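Local coordinates for diol-dehydratase (Roseburia inulinivorans, PDB 5I2A), which probably acts as a coenzyme B12-independent glycyl radical lyase that dehydrates 1,2-propanediol, at residues Glu310-Glu314 with Met366-Ala370. Sequence-based numbering, arbitrary orientation.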
loop_
_atom_site.group_PDB
_atom_site.type_symbol
_atom_site.label_atom_id
_atom_site.label_comp_id
_atom_site.label_asym_id
_atom_site.label_seq_id
_atom_site.Cartn_x
_atom_site.Cartn_y
_atom_site.Cartn_z
ATOM N N GLU A 310 -32.445 40.087 8.871
ATOM C CA GLU A 310 -32.378 39.754 10.284
ATOM C C GLU A 310 -32.275 38.243 10.489
ATOM O O GLU A 310 -31.527 37.779 11.348
ATOM C CB GLU A 310 -33.598 40.306 11.042
ATOM C CG GLU A 310 -33.572 41.810 11.294
ATOM C CD GLU A 310 -33.665 42.609 10.010
ATOM O OE1 GLU A 310 -32.948 43.619 9.873
ATOM O OE2 GLU A 310 -34.450 42.209 9.132
ATOM N N TYR A 311 -33.038 37.480 9.719
ATOM C CA TYR A 311 -33.031 36.033 9.876
ATOM C C TYR A 311 -31.745 35.439 9.317
ATOM O O TYR A 311 -31.203 34.479 9.876
ATOM C CB TYR A 311 -34.238 35.393 9.193
ATOM C CG TYR A 311 -34.367 33.919 9.502
ATOM C CD1 TYR A 311 -34.527 33.479 10.812
ATOM C CD2 TYR A 311 -34.329 32.969 8.491
ATOM C CE1 TYR A 311 -34.653 32.136 11.106
ATOM C CE2 TYR A 311 -34.452 31.620 8.776
ATOM C CZ TYR A 311 -34.610 31.214 10.083
ATOM O OH TYR A 311 -34.718 29.883 10.371
ATOM N N ALA A 312 -31.270 36.015 8.217
ATOM C CA ALA A 312 -29.993 35.618 7.641
ATOM C C ALA A 312 -28.861 35.808 8.652
ATOM O O ALA A 312 -28.014 34.933 8.802
ATOM C CB ALA A 312 -29.705 36.402 6.374
ATOM N N GLN A 313 -28.862 36.944 9.346
ATOM C CA GLN A 313 -27.851 37.227 10.356
ATOM C C GLN A 313 -27.976 36.233 11.496
ATOM O O GLN A 313 -26.974 35.754 12.023
ATOM C CB GLN A 313 -27.974 38.653 10.900
ATOM C CG GLN A 313 -26.852 39.038 11.866
ATOM C CD GLN A 313 -25.500 39.172 11.156
ATOM O OE1 GLN A 313 -25.349 39.958 10.220
ATOM N NE2 GLN A 313 -24.522 38.388 11.592
ATOM N N GLU A 314 -29.211 35.921 11.873
ATOM C CA GLU A 314 -29.436 34.980 12.956
ATOM C C GLU A 314 -28.891 33.595 12.589
ATOM O O GLU A 314 -28.282 32.918 13.421
ATOM C CB GLU A 314 -30.925 34.882 13.302
ATOM C CG GLU A 314 -31.179 34.089 14.584
ATOM C CD GLU A 314 -32.655 34.049 14.976
ATOM O OE1 GLU A 314 -33.506 34.260 14.098
ATOM O OE2 GLU A 314 -32.953 33.792 16.155
ATOM N N MET A 366 -21.710 40.761 7.114
ATOM C CA MET A 366 -22.484 39.988 8.082
ATOM C C MET A 366 -21.623 38.960 8.823
ATOM O O MET A 366 -21.905 38.636 9.973
ATOM C CB MET A 366 -23.669 39.323 7.393
ATOM C CG MET A 366 -24.698 40.378 6.914
ATOM S SD MET A 366 -25.898 39.793 5.705
ATOM C CE MET A 366 -26.757 38.620 6.728
ATOM N N CYS A 367 -20.561 38.478 8.178
ATOM C CA CYS A 367 -19.612 37.577 8.836
ATOM C C CYS A 367 -18.857 38.310 9.949
ATOM O O CYS A 367 -18.645 37.777 11.032
ATOM C CB CYS A 367 -18.639 36.987 7.811
ATOM S SG CYS A 367 -19.412 35.813 6.663
ATOM N N ILE A 368 -18.461 39.545 9.681
ATOM C CA ILE A 368 -17.820 40.360 10.700
ATOM C C ILE A 368 -18.786 40.622 11.878
ATOM O O ILE A 368 -18.408 40.543 13.044
ATOM C CB ILE A 368 -17.329 41.690 10.110
ATOM C CG1 ILE A 368 -16.238 41.435 9.071
ATOM C CG2 ILE A 368 -16.807 42.597 11.202
ATOM C CD1 ILE A 368 -15.764 42.680 8.350
ATOM N N THR A 369 -20.041 40.900 11.558
ATOM C CA THR A 369 -21.052 41.154 12.580
ATOM C C THR A 369 -21.258 39.905 13.431
ATOM O O THR A 369 -21.409 39.987 14.654
ATOM C CB THR A 369 -22.394 41.599 11.952
ATOM O OG1 THR A 369 -22.237 42.879 11.325
ATOM C CG2 THR A 369 -23.488 41.706 13.011
ATOM N N ALA A 370 -21.257 38.746 12.787
ATOM C CA ALA A 370 -21.489 37.508 13.512
ATOM C C ALA A 370 -20.385 37.266 14.547
ATOM O O ALA A 370 -20.659 36.816 15.654
ATOM C CB ALA A 370 -21.606 36.326 12.550
HETATM O O HOH W 1 -24.696 42.721 10.026
#
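The carbonyl oxygen of M366 accepts hydrogen bonds from two N-H groups, one from its own helix and one from across the contact. A370 N makes the usual helical bond to it, while Q313 NE2 donates from the opposite face of the carbonyl plane, 3.1 Å from M366 O. This second bond is nearly straight at hydrogen (170°), and the acceptor lies almost in the plane of the Q313 amide, though the donor is tilted from the carbonyl plane by 22°. Q313 gets there by extending first and then turning: CG is anti to the backbone N (chi1 -175°), and a bend at chi2 swings the amide against helix 362-374. NE2 also bonds D317, one turn further along helix 309-323, so both its N-H groups are probably used. On the other end of the amide, OE1 lies 3.3 Å from M366 CB and accepts a hydrogen bond from a water 2.8 Å away; that water also bonds T369 OG1, which is in turn held by R396 of helix 391-402. The T369 methyl CG2 rests 3.7 Å from Q313 CD, and A370 CB touches NE2. M366 runs past Q313 in the opposite direction, and its bent end places CE 3.7 Å from A312 CB, where Y298 of helix 295-303 meets both residues. A leucine in place of Q313 would probably leave the bridging water and D317 each short of a partner and strip M366 O of its interhelical donor. The axes of segments 310-314 and 366-370 approach to 10.5 Å, and in this buried interface of the pyruvate formate lyase-like region the Q313 side chain reaches across the gap, its polar atoms matched by backbone, water and carboxylate, with T369 CG2, A370 CB and the M366 methylenes against it.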